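Local structure of nucleotidyl transferase (Methanothermobacter thermautotrophicus, 6PLJ) at residues G22-A27 against V75-V80; L54-G59 against S224-I229; V80-R85 against V100-P105. The protein probably transfers nucleotidyl groups from a nucleoside triphosphate, perhaps in synthesis of the pseudomurein cell wall. All blocks are in the same frame, centred on the assembly; numbering follows the deposited sequence. Where two conformers were deposited one is given.

Overall arrangement
From the N terminus the chain enters strand 25-31, and the first loop closes when 75-80 comes back beside 22-27 in interaction 1, after helices 36-44 and 62-72. Strand 77-82 then runs straight on, sharing Val80, into interaction 3, where 100-105 returns after helix 86-92. These two contacts follow in series and bind three neighbouring parallel strands; they touch where Ile79 CG2 lies 4.0 Å from Val101 CG2. Interaction 2 joins 54-59 to the C-terminal helix 223-236. Its long loop crosses that of interaction 1 and contains all of interaction 3. Its centre lies about 26 Å from that of interaction 1 and about 22 Å from that of interaction 3.

Interaction 1. Residues G22-A27 against V75-V80; sequences GNMISA and VDECIV
Asp76 grips the backbone of Ile25 at both ends. Its OD2 accepts the amide N of Ile25 at 2.8 Å on the anti lone pair, nearly straight at 172°, while its own N donates to Ile25 O at 2.8 Å along a more bent path. A chi1 of -66° sets CG beside the Asp76 N, which turns amide and carboxylate toward the same residue. Met24 CG passes obliquely by OD2.

One residue further on, the hydroxyl of Ser26 donates from OG to Glu77 OE2 at 2.6 Å, again on the anti lone pair. Glu77 starts with CG wedged between its backbone N and carbonyl carbon (chi1 68°) and then extends, bringing the carboxylate alongside Ser26; Met24 CE sits 3.7 Å from the same OE2. On the other face of the sheet Ala27 CB meets Cys78 SG. Val75 adds two apolar contacts, CG2 against Ala27 CB and CG1 against Ile25 CG2 at 3.9 Å.

Beyond these side chains, regular parallel pairing takes over: Ala27 N donates to Glu77 O at 2.9 Å and Ile79 N to Ala27 O at 2.8 Å. Further out, Gly122 N also bonds Glu77 OE2, while Val70 of helix 62-72 packs on Ala27 and Cys78. The strands belong to the central, mostly parallel sheet of what is probably a MobA-like, Rossmann-like NTP transferase domain. With two donors on one oxygen, the Glu77 carboxylate is probably stabilised in its charged form, and the Asp76 carboxylate takes up the Ile25 amide just ahead of the regular Ala27 pairing.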
ATOM      1  N   GLY A  22     -14.221  15.345  -2.617  0.70 26.16           N
ATOM      2  CA  GLY A  22     -13.080  16.228  -2.979  0.70 25.50           C
ATOM      3  C   GLY A  22     -12.750  17.320  -1.967  0.70 24.76           C
ATOM      4  O   GLY A  22     -12.256  18.380  -2.350  0.70 25.91           O
ATOM      5  N   ASN A  23     -13.001  17.069  -0.682  0.70 22.45           N
ATOM      6  CA  ASN A  23     -12.642  18.016   0.376  0.70 21.90           C
ATOM      7  C   ASN A  23     -11.378  17.591   1.122  0.70 19.22           C
ATOM      8  O   ASN A  23     -10.646  18.443   1.615  0.70 19.57           O
ATOM      9  CB  ASN A  23     -13.795  18.206   1.362  0.70 22.65           C
ATOM     10  CG  ASN A  23     -15.005  18.879   0.727  0.70 24.77           C
ATOM     11  OD1 ASN A  23     -14.877  19.911   0.069  0.70 27.54           O
ATOM     12  ND2 ASN A  23     -16.183  18.300   0.927  0.70 25.55           N
ATOM     13  N   MET A  24     -11.116  16.288   1.230  1.00 16.44           N
ATOM     14  CA  MET A  24      -9.928  15.852   1.959  1.00 14.45           C
ATOM     15  C   MET A  24      -9.498  14.458   1.538  1.00 13.05           C
ATOM     16  O   MET A  24     -10.327  13.552   1.442  1.00 12.93           O
ATOM     17  CB  MET A  24     -10.216  15.899   3.455  1.00 14.27           C
ATOM     18  CG  MET A  24      -9.089  15.437   4.368  1.00 14.48           C
ATOM     19  SD  MET A  24      -9.517  15.601   6.104  1.00 14.76           S
ATOM     20  CE  MET A  24      -7.925  15.200   6.818  1.00 15.11           C
ATOM     21  N   ILE A  25      -8.198  14.312   1.288  1.00 12.42           N
ATOM     22  CA  ILE A  25      -7.620  13.046   0.837  1.00 12.27           C
ATOM     23  C   ILE A  25      -6.705  12.531   1.940  1.00 11.25           C
ATOM     24  O   ILE A  25      -5.724  13.177   2.307  1.00 10.80           O
ATOM     25  CB  ILE A  25      -6.828  13.177  -0.484  1.00 13.91           C
ATOM     26  CG1 ILE A  25      -7.755  13.631  -1.620  1.00 15.74           C
ATOM     27  CG2 ILE A  25      -6.181  11.836  -0.834  1.00 14.57           C
ATOM     28  CD1 ILE A  25      -7.027  14.052  -2.876  0.80 16.45           C
ATOM     29  N   SER A  26      -7.021  11.349   2.467  1.00 10.14           N
ATOM     30  CA  SER A  26      -6.193  10.724   3.496  1.00  9.85           C
ATOM     31  C   SER A  26      -5.502   9.524   2.892  1.00 10.20           C
ATOM     32  O   SER A  26      -6.134   8.760   2.155  1.00 11.75           O
ATOM     33  CB  SER A  26      -7.055  10.212   4.636  1.00  9.64           C
ATOM     34  OG  SER A  26      -7.755  11.267   5.261  1.00  9.85           O
ATOM     35  N   ALA A  27      -4.229   9.339   3.196  1.00  9.49           N
ATOM     36  CA  ALA A  27      -3.581   8.080   2.853  1.00  9.15           C
ATOM     37  C   ALA A  27      -3.666   7.131   4.021  1.00  8.91           C
ATOM     38  O   ALA A  27      -3.617   7.541   5.177  1.00  9.11           O
ATOM     39  CB  ALA A  27      -2.146   8.288   2.452  1.00  9.27           C
ATOM     40  N   VAL A  75      -1.166  14.192  -0.337  1.00 10.88           N
ATOM     41  CA  VAL A  75      -2.280  13.884   0.561  1.00 10.73           C
ATOM     42  C   VAL A  75      -2.347  14.828   1.766  1.00 10.74           C
ATOM     43  O   VAL A  75      -1.327  15.374   2.202  1.00 10.51           O
ATOM     44  CB  VAL A  75      -2.226  12.415   1.049  1.00 10.95           C
ATOM     45  CG1 VAL A  75      -2.376  11.476  -0.147  1.00 11.60           C
ATOM     46  CG2 VAL A  75      -0.978  12.136   1.870  1.00 11.09           C
ATOM     47  N   ASP A  76      -3.547  15.005   2.305  1.00 10.70           N
ATOM     48  CA  ASP A  76      -3.756  15.906   3.450  1.00 10.95           C
ATOM     49  C   ASP A  76      -3.253  15.317   4.766  1.00 10.73           C
ATOM     50  O   ASP A  76      -2.959  16.050   5.690  1.00 10.86           O
ATOM     51  CB  ASP A  76      -5.233  16.247   3.598  1.00 11.46           C
ATOM     52  CG  ASP A  76      -5.746  17.064   2.446  1.00 12.36           C
ATOM     53  OD1 ASP A  76      -5.217  18.166   2.209  1.00 13.85           O
ATOM     54  OD2 ASP A  76      -6.684  16.636   1.780  1.00 13.88           O
ATOM     55  N   GLU A  77      -3.195  13.995   4.853  1.00 10.25           N
ATOM     56  CA  GLU A  77      -2.659  13.303   6.023  1.00 10.31           C
ATOM     57  C   GLU A  77      -2.291  11.898   5.618  1.00 10.26           C
ATOM     58  O   GLU A  77      -2.791  11.405   4.607  1.00  9.82           O
ATOM     59  CB  GLU A  77      -3.669  13.240   7.171  1.00 10.61           C
ATOM     60  CG  GLU A  77      -4.870  12.344   6.865  1.00 10.51           C
ATOM     61  CD  GLU A  77      -5.893  12.274   7.969  1.00 10.91           C
ATOM     62  OE1 GLU A  77      -5.591  12.720   9.098  1.00 11.07           O
ATOM     63  OE2 GLU A  77      -6.995  11.757   7.702  1.00 10.63           O
ATOM     64  N   CYS A  78      -1.422  11.269   6.404  1.00 10.33           N
ATOM     65  CA  CYS A  78      -1.042   9.884   6.189  1.00 10.82           C
ATOM     66  C   CYS A  78      -1.186   9.105   7.489  1.00 10.68           C
ATOM     67  O   CYS A  78      -0.527   9.418   8.490  1.00 10.82           O
ATOM     68  CB  CYS A  78       0.391   9.807   5.685  1.00 11.16           C
ATOM     69  SG  CYS A  78       0.898   8.114   5.281  1.00 12.31           S
ATOM     70  N   ILE A  79      -2.078   8.119   7.456  1.00 10.61           N
ATOM     71  CA  ILE A  79      -2.292   7.163   8.524  1.00 10.78           C
ATOM     72  C   ILE A  79      -1.440   5.954   8.199  1.00 10.31           C
ATOM     73  O   ILE A  79      -1.401   5.532   7.050  1.00 10.73           O
ATOM     74  CB  ILE A  79      -3.786   6.741   8.601  1.00 11.53           C
ATOM     75  CG1 ILE A  79      -4.636   7.844   9.255  1.00 12.80           C
ATOM     76  CG2 ILE A  79      -3.968   5.481   9.445  1.00 11.92           C
ATOM     77  CD1 ILE A  79      -4.595   9.193   8.614  1.00 13.96           C
ATOM     78  N   VAL A  80      -0.750   5.410   9.192  1.00  9.62           N
ATOM     79  CA  VAL A  80      -0.007   4.172   8.993  1.00  9.37           C
ATOM     80  C   VAL A  80      -0.537   3.163   9.987  1.00  9.52           C
ATOM     81  O   VAL A  80      -0.604   3.453  11.184  1.00  9.91           O
ATOM     82  CB  VAL A  80       1.500   4.344   9.194  1.00  9.63           C
ATOM     83  CG1 VAL A  80       2.204   3.019   8.977  1.00  9.64           C
ATOM     84  CG2 VAL A  80       2.058   5.403   8.256  1.00  9.38           C
TER

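Interaction 2. Residues L54-G59 against S224-I229; sequences LLPLNG and SDYLRI
Leu55 puts CD1 over the centre of one face of the Tyr226 ring, at 3.7 Å from the centroid and 13° off the ring normal, a CH-pi contact. Leu55 CB lies 3.6 Å from Tyr226 CE1. The phenol end is held just as closely: Tyr226 OH donates to Pro56 O at 2.6 Å, in the carbonyl plane and on a lone pair, and that oxygen lies at the ring edge. With CG anti to the Tyr226 backbone N (chi1 162°), the ring reaches away from its helix to strand 56-57. With the ring cut back to an alanine here, Pro56 O would probably lose this donor and Leu55 CD1 the face it rests on.

Packing is slacker toward Leu57, whose CD1 approaches Tyr226 CE1 obliquely at 4.1 Å and whose CD2 meets Ile229 CG2 at 4.0 Å. The proline ring, by contrast, belongs to an exposed residue: only its CG and CD border the hydroxyl, at the solvent side of an otherwise buried contact.

Behind Leu55 stand Met38 and Met42 of helix 36-44, and Val62 of helix 62-72 backs both leucines. Phe233, one turn beyond Ile229 in helix 223-236, also packs on Leu57. The C-terminal helix is thus fastened to the short strand 56-57, which pairs in a two-stranded antiparallel sheet with strand 60-61.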
ATOM      1  N   LEU A  54      11.754  -3.145   7.328  1.00 11.31           N
ATOM      2  CA  LEU A  54      12.918  -2.571   7.985  1.00 12.47           C
ATOM      3  C   LEU A  54      14.204  -2.722   7.180  1.00 12.62           C
ATOM      4  O   LEU A  54      15.274  -2.288   7.631  1.00 13.35           O
ATOM      5  CB  LEU A  54      13.083  -3.228   9.355  1.00 13.40           C
ATOM      6  CG  LEU A  54      11.856  -3.186  10.262  1.00 14.81           C
ATOM      7  CD1 LEU A  54      12.069  -4.053  11.503  1.00 16.15           C
ATOM      8  CD2 LEU A  54      11.507  -1.762  10.619  1.00 15.39           C
ATOM      9  N   LEU A  55      14.116  -3.317   5.994  1.00 12.57           N
ATOM     10  CA  LEU A  55      15.268  -3.419   5.119  1.00 12.70           C
ATOM     11  C   LEU A  55      15.686  -2.049   4.618  1.00 13.55           C
ATOM     12  O   LEU A  55      14.853  -1.161   4.448  1.00 13.20           O
ATOM     13  CB  LEU A  55      14.973  -4.342   3.934  1.00 12.69           C
ATOM     14  CG  LEU A  55      14.994  -5.837   4.249  1.00 12.99           C
ATOM     15  CD1 LEU A  55      14.362  -6.579   3.092  1.00 13.01           C
ATOM     16  CD2 LEU A  55      16.408  -6.316   4.509  1.00 13.43           C
ATOM     17  N   PRO A  56      16.992  -1.861   4.384  1.00 14.61           N
ATOM     18  CA  PRO A  56      17.464  -0.544   4.008  1.00 15.31           C
ATOM     19  C   PRO A  56      17.142  -0.221   2.574  1.00 16.03           C
ATOM     20  O   PRO A  56      17.271  -1.073   1.686  1.00 16.22           O
ATOM     21  CB  PRO A  56      18.979  -0.651   4.168  1.00 14.92           C
ATOM     22  CG  PRO A  56      19.266  -2.079   3.966  1.00 15.30           C
ATOM     23  CD  PRO A  56      18.107  -2.805   4.576  1.00 15.35           C
ATOM     24  N   LEU A  57      16.766   1.031   2.363  1.00 17.22           N
ATOM     25  CA  LEU A  57      16.441   1.530   1.066  1.00 19.15           C
ATOM     26  C   LEU A  57      16.565   3.053   1.078  1.00 20.77           C
ATOM     27  O   LEU A  57      15.960   3.702   1.935  1.00 20.00           O
ATOM     28  CB  LEU A  57      14.996   1.129   0.749  1.00 19.71           C
ATOM     29  CG  LEU A  57      14.630   1.020  -0.703  1.00 19.52           C
ATOM     30  CD1 LEU A  57      15.371  -0.142  -1.357  1.00 19.66           C
ATOM     31  CD2 LEU A  57      13.115   0.844  -0.799  1.00 18.08           C
ATOM     32  N   ASN A  58      17.372   3.594   0.165  1.00 22.73           N
ATOM     33  CA  ASN A  58      17.479   5.044  -0.036  0.50 23.73           C
ATOM     34  C   ASN A  58      17.969   5.765   1.244  1.00 24.06           C
ATOM     35  O   ASN A  58      17.495   6.860   1.571  1.00 24.83           O
ATOM     36  CB  ASN A  58      16.110   5.582  -0.511  0.50 24.72           C
ATOM     37  CG  ASN A  58      16.223   6.762  -1.466  0.50 25.43           C
ATOM     38  OD1 ASN A  58      17.175   6.872  -2.237  0.50 26.87           O
ATOM     39  ND2 ASN A  58      15.219   7.630  -1.444  0.50 26.06           N
ATOM     40  N   GLY A  59      18.902   5.142   1.972  1.00 23.12           N
ATOM     41  CA  GLY A  59      19.372   5.679   3.263  1.00 22.75           C
ATOM     42  C   GLY A  59      18.385   5.586   4.424  1.00 22.12           C
ATOM     43  O   GLY A  59      18.680   6.029   5.536  1.00 21.32           O
ATOM     44  N   SER A 224      14.079 -11.604  -3.420  1.00 11.45           N
ATOM     45  CA  SER A 224      14.403 -11.175  -4.793  1.00 11.85           C
ATOM     46  C   SER A 224      13.639  -9.911  -5.202  1.00 11.53           C
ATOM     47  O   SER A 224      14.153  -9.110  -5.965  1.00 10.80           O
ATOM     48  CB  SER A 224      14.169 -12.309  -5.784  1.00 12.47           C
ATOM     49  OG  SER A 224      12.837 -12.765  -5.767  1.00 14.31           O
ATOM     50  N   ASP A 225      12.419  -9.740  -4.694  1.00 10.82           N
ATOM     51  CA  ASP A 225      11.635  -8.525  -4.975  1.00 10.71           C
ATOM     52  C   ASP A 225      12.294  -7.306  -4.363  1.00 10.43           C
ATOM     53  O   ASP A 225      12.353  -6.241  -4.971  1.00  9.67           O
ATOM     54  CB  ASP A 225      10.220  -8.644  -4.404  1.00 11.06           C
ATOM     55  CG  ASP A 225       9.412  -9.773  -5.024  1.00 12.09           C
ATOM     56  OD1 ASP A 225       9.511  -9.987  -6.256  1.00 13.80           O
ATOM     57  OD2 ASP A 225       8.619 -10.409  -4.287  1.00 12.24           O
ATOM     58  N   TYR A 226      12.783  -7.452  -3.133  1.00 10.42           N
ATOM     59  CA  TYR A 226      13.513  -6.368  -2.500  1.00 10.57           C
ATOM     60  C   TYR A 226      14.785  -6.021  -3.292  1.00 10.73           C
ATOM     61  O   TYR A 226      15.077  -4.860  -3.540  1.00 11.04           O
ATOM     62  CB  TYR A 226      13.871  -6.717  -1.064  1.00 11.12           C
ATOM     63  CG  TYR A 226      14.959  -5.883  -0.476  1.00 11.51           C
ATOM     64  CD1 TYR A 226      14.714  -4.573  -0.055  1.00 11.73           C
ATOM     65  CD2 TYR A 226      16.251  -6.392  -0.326  1.00 11.52           C
ATOM     66  CE1 TYR A 226      15.708  -3.797   0.494  1.00 12.86           C
ATOM     67  CE2 TYR A 226      17.252  -5.620   0.226  1.00 12.50           C
ATOM     68  CZ  TYR A 226      16.979  -4.330   0.644  1.00 12.82           C
ATOM     69  OH  TYR A 226      17.965  -3.557   1.223  1.00 15.06           O
ATOM     70  N   LEU A 227      15.511  -7.045  -3.726  1.00 10.87           N
ATOM     71  CA  LEU A 227      16.755  -6.786  -4.444  1.00 11.56           C
ATOM     72  C   LEU A 227      16.480  -6.067  -5.753  1.00 11.13           C
ATOM     73  O   LEU A 227      17.232  -5.180  -6.139  1.00 11.30           O
ATOM     74  CB  LEU A 227      17.533  -8.069  -4.693  1.00 12.24           C
ATOM     75  CG  LEU A 227      18.001  -8.793  -3.423  1.00 12.75           C
ATOM     76  CD1 LEU A 227      18.647 -10.110  -3.811  1.00 13.40           C
ATOM     77  CD2 LEU A 227      18.947  -7.935  -2.620  1.00 13.72           C
ATOM     78  N   ARG A 228      15.392  -6.447  -6.408  1.00 11.37           N
ATOM     79  CA  ARG A 228      14.950  -5.782  -7.637  1.00 11.32           C
ATOM     80  C   ARG A 228      14.645  -4.296  -7.395  1.00 11.08           C
ATOM     81  O   ARG A 228      15.058  -3.430  -8.150  1.00 11.16           O
ATOM     82  CB  ARG A 228      13.745  -6.507  -8.201  1.00 11.72           C
ATOM     83  CG  ARG A 228      13.211  -5.919  -9.486  1.00 12.11           C
ATOM     84  CD  ARG A 228      11.970  -6.635  -9.954  1.00 12.56           C
ATOM     85  NE  ARG A 228      11.416  -5.943 -11.109  1.00 13.19           N
ATOM     86  CZ  ARG A 228      10.283  -6.247 -11.720  1.00 13.67           C
ATOM     87  NH1 ARG A 228       9.517  -7.248 -11.291  1.00 14.24           N
ATOM     88  NH2 ARG A 228       9.896  -5.521 -12.770  1.00 14.57           N
ATOM     89  N   ILE A 229      13.923  -4.004  -6.323  1.00 10.88           N
ATOM     90  CA  ILE A 229      13.620  -2.635  -5.965  1.00 11.04           C
ATOM     91  C   ILE A 229      14.893  -1.880  -5.596  1.00 11.33           C
ATOM     92  O   ILE A 229      15.094  -0.751  -6.030  1.00 11.21           O
ATOM     93  CB  ILE A 229      12.598  -2.578  -4.812  1.00 10.95           C
ATOM     94  CG1 ILE A 229      11.237  -3.046  -5.321  1.00 11.06           C
ATOM     95  CG2 ILE A 229      12.528  -1.174  -4.220  1.00 11.00           C
ATOM     96  CD1 ILE A 229      10.270  -3.451  -4.228  1.00 11.80           C
TER

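Interaction 3. Residues V80-R85 against V100-P105; sequences VVTGHR and VVRNDP
Val80 and Val100, Val81 and Val101, and Thr82 and Arg102 pair as parallel strands, where the axes of 80-82 and 100-102 approach to 4.7 Å and run 29° apart, through bonds from Val101 N to Val80 O (3.0 Å), Thr82 N to Val101 O (2.9 Å) and, just past the strand end, Asn103 N to Thr82 O (2.7 Å). On the face carrying Thr82, its OG1 sits between two apolar groups, 3.6 Å from Val100 CG1 and 3.5 Å from Arg102 CG. A chi1 of 59° tucks that hydroxyl between its own backbone N and carbonyl carbon. Its polar partner is Glu90 of helix 86-92, which also makes a salt bridge with Arg102, so one carboxylate ties both strands to the helix. This is a beta-alpha-beta crossover, strand 77-82, helix 86-92 and strand 99-102, at one edge of the central sheet. On the opposite face Val81 CG2 crosses Val101 CG2 obliquely at 3.9 Å, and the amide of Asn103 lies across Val81, with OD1 3.6 Å from Val81 CG1. Asn103 ND2 is bonded to Ser113 OG of helix 110-120, which would hold the amide in this rotation; Arg116 and Ala120 of the same helix cover Val101.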
ATOM      1  N   VAL A  80      -0.750   5.410   9.192  1.00  9.62           N
ATOM      2  CA  VAL A  80      -0.007   4.172   8.993  1.00  9.37           C
ATOM      3  C   VAL A  80      -0.537   3.163   9.987  1.00  9.52           C
ATOM      4  O   VAL A  80      -0.604   3.453  11.184  1.00  9.91           O
ATOM      5  CB  VAL A  80       1.500   4.344   9.194  1.00  9.63           C
ATOM      6  CG1 VAL A  80       2.204   3.019   8.977  1.00  9.64           C
ATOM      7  CG2 VAL A  80       2.058   5.403   8.256  1.00  9.38           C
ATOM      8  N   VAL A  81      -0.916   1.991   9.483  1.00  9.22           N
ATOM      9  CA  VAL A  81      -1.460   0.930  10.316  1.00  9.16           C
ATOM     10  C   VAL A  81      -0.342  -0.040  10.598  1.00  9.63           C
ATOM     11  O   VAL A  81       0.252  -0.582   9.664  1.00  9.83           O
ATOM     12  CB  VAL A  81      -2.631   0.219   9.632  1.00  9.20           C
ATOM     13  CG1 VAL A  81      -3.251  -0.808  10.569  1.00  9.15           C
ATOM     14  CG2 VAL A  81      -3.684   1.239   9.210  1.00  9.12           C
ATOM     15  N   THR A  82      -0.092  -0.277  11.882  1.00  9.85           N
ATOM     16  CA  THR A  82       0.999  -1.144  12.307  1.00  9.95           C
ATOM     17  C   THR A  82       0.441  -2.349  13.063  1.00 10.27           C
ATOM     18  O   THR A  82      -0.730  -2.390  13.424  1.00 10.70           O
ATOM     19  CB  THR A  82       2.007  -0.368  13.184  1.00 10.39           C
ATOM     20  OG1 THR A  82       1.339   0.150  14.343  1.00 10.64           O
ATOM     21  CG2 THR A  82       2.634   0.791  12.392  1.00 10.19           C
ATOM     22  N   GLY A  83       1.281  -3.353  13.255  1.00 10.26           N
ATOM     23  CA  GLY A  83       0.854  -4.557  13.963  1.00 10.21           C
ATOM     24  C   GLY A  83       2.050  -5.449  14.176  1.00 10.33           C
ATOM     25  O   GLY A  83       2.704  -5.392  15.215  1.00 11.08           O
ATOM     26  N   HIS A  84       2.364  -6.237  13.161  1.00 10.28           N
ATOM     27  CA  HIS A  84       3.533  -7.078  13.221  1.00 10.62           C
ATOM     28  C   HIS A  84       4.800  -6.265  13.398  1.00 10.73           C
ATOM     29  O   HIS A  84       5.091  -5.374  12.589  1.00 10.74           O
ATOM     30  CB  HIS A  84       3.673  -7.950  11.988  1.00 10.79           C
ATOM     31  CG  HIS A  84       4.768  -8.938  12.129  1.00 10.84           C
ATOM     32  ND1 HIS A  84       4.736  -9.924  13.097  1.00 11.11           N
ATOM     33  CD2 HIS A  84       5.940  -9.080  11.478  1.00 10.78           C
ATOM     34  CE1 HIS A  84       5.848 -10.629  13.023  1.00 11.14           C
ATOM     35  NE2 HIS A  84       6.586 -10.153  12.042  1.00 11.33           N
ATOM     36  N   ARG A  85       5.573  -6.586  14.438  1.00 10.75           N
ATOM     37  CA  ARG A  85       6.785  -5.829  14.764  1.00 11.11           C
ATOM     38  C   ARG A  85       6.507  -4.315  14.820  1.00 11.22           C
ATOM     39  O   ARG A  85       7.315  -3.504  14.371  1.00 11.14           O
ATOM     40  CB  ARG A  85       7.915  -6.173  13.791  1.00 11.64           C
ATOM     41  CG  ARG A  85       8.400  -7.611  13.986  1.00 11.95           C
ATOM     42  CD  ARG A  85       9.449  -8.013  12.982  1.00 12.75           C
ATOM     43  NE  ARG A  85      10.044  -9.296  13.375  1.00 13.41           N
ATOM     44  CZ  ARG A  85      11.076  -9.450  14.209  1.00 14.54           C
ATOM     45  NH1 ARG A  85      11.733  -8.403  14.735  1.00 16.07           N
ATOM     46  NH2 ARG A  85      11.484 -10.685  14.502  1.00 15.51           N
ATOM     47  N   VAL A 100      -0.133   7.071  13.508  1.00 12.62           N
ATOM     48  CA  VAL A 100      -0.015   5.625  13.635  1.00 13.15           C
ATOM     49  C   VAL A 100      -1.192   5.058  14.406  1.00 13.05           C
ATOM     50  O   VAL A 100      -1.530   5.552  15.492  1.00 13.27           O
ATOM     51  CB  VAL A 100       1.283   5.239  14.359  1.00 13.36           C
ATOM     52  CG1 VAL A 100       1.336   3.736  14.596  1.00 14.19           C
ATOM     53  CG2 VAL A 100       2.493   5.699  13.553  1.00 14.05           C
ATOM     54  N   VAL A 101      -1.805   4.017  13.850  1.00 13.03           N
ATOM     55  CA  VAL A 101      -2.809   3.232  14.561  1.00 13.62           C
ATOM     56  C   VAL A 101      -2.386   1.786  14.512  1.00 14.01           C
ATOM     57  O   VAL A 101      -1.961   1.288  13.480  1.00 12.89           O
ATOM     58  CB  VAL A 101      -4.247   3.410  14.030  1.00 14.66           C
ATOM     59  CG1 VAL A 101      -4.705   4.842  14.292  1.00 15.23           C
ATOM     60  CG2 VAL A 101      -4.385   3.063  12.562  1.00 15.18           C
ATOM     61  N   ARG A 102      -2.474   1.116  15.653  1.00 14.78           N
ATOM     62  CA  ARG A 102      -1.994  -0.252  15.745  1.00 16.27           C
ATOM     63  C   ARG A 102      -3.172  -1.224  15.711  1.00 16.93           C
ATOM     64  O   ARG A 102      -4.211  -0.999  16.355  1.00 18.71           O
ATOM     65  CB  ARG A 102      -1.148  -0.404  17.007  1.00 18.47           C
ATOM     66  CG  ARG A 102      -0.199  -1.578  16.966  1.00 20.07           C
ATOM     67  CD  ARG A 102       0.535  -1.723  18.287  1.00 20.97           C
ATOM     68  NE  ARG A 102       1.663  -0.805  18.462  1.00 21.20           N
ATOM     69  CZ  ARG A 102       2.547  -0.912  19.457  1.00 22.67           C
ATOM     70  NH1 ARG A 102       2.417  -1.872  20.375  1.00 23.59           N
ATOM     71  NH2 ARG A 102       3.559  -0.062  19.559  1.00 24.10           N
ATOM     72  N   ASN A 103      -3.008  -2.288  14.953  1.00 16.33           N
ATOM     73  CA  ASN A 103      -4.028  -3.343  15.036  1.00 17.09           C
ATOM     74  C   ASN A 103      -3.834  -4.031  16.391  1.00 19.55           C
ATOM     75  O   ASN A 103      -2.761  -4.440  16.686  1.00 20.10           O
ATOM     76  CB  ASN A 103      -3.816  -4.431  13.984  1.00 15.81           C
ATOM     77  CG  ASN A 103      -4.170  -4.008  12.580  1.00 14.99           C
ATOM     78  OD1 ASN A 103      -5.127  -3.270  12.378  1.00 14.19           O
ATOM     79  ND2 ASN A 103      -3.447  -4.530  11.625  1.00 14.02           N
ATOM     80  N   ASP A 104      -4.900  -4.179  17.137  1.00 23.77           N
ATOM     81  CA  ASP A 104      -4.890  -4.940  18.391  1.00 27.65           C
ATOM     82  C   ASP A 104      -6.272  -5.570  18.510  1.00 29.03           C
ATOM     83  O   ASP A 104      -7.227  -4.849  18.834  1.00 31.15           O
ATOM     84  CB  ASP A 104      -4.577  -4.016  19.579  1.00 29.94           C
ATOM     85  CG  ASP A 104      -4.499  -4.760  20.919  1.00 32.20           C
ATOM     86  OD1 ASP A 104      -4.471  -6.013  20.934  1.00 32.06           O
ATOM     87  OD2 ASP A 104      -4.447  -4.068  21.963  1.00 33.73           O
ATOM     88  N   PRO A 105      -6.419  -6.880  18.252  1.00 29.97           N
ATOM     89  CA  PRO A 105      -5.316  -7.852  18.039  1.00 29.22           C
ATOM     90  C   PRO A 105      -4.543  -7.710  16.725  1.00 27.66           C
ATOM     91  O   PRO A 105      -5.069  -7.157  15.757  1.00 26.53           O
ATOM     92  CB  PRO A 105      -6.046  -9.207  18.066  1.00 30.51           C
ATOM     93  CG  PRO A 105      -7.426  -8.882  17.599  1.00 30.52           C
ATOM     94  CD  PRO A 105      -7.733  -7.549  18.231  1.00 30.90           C
TER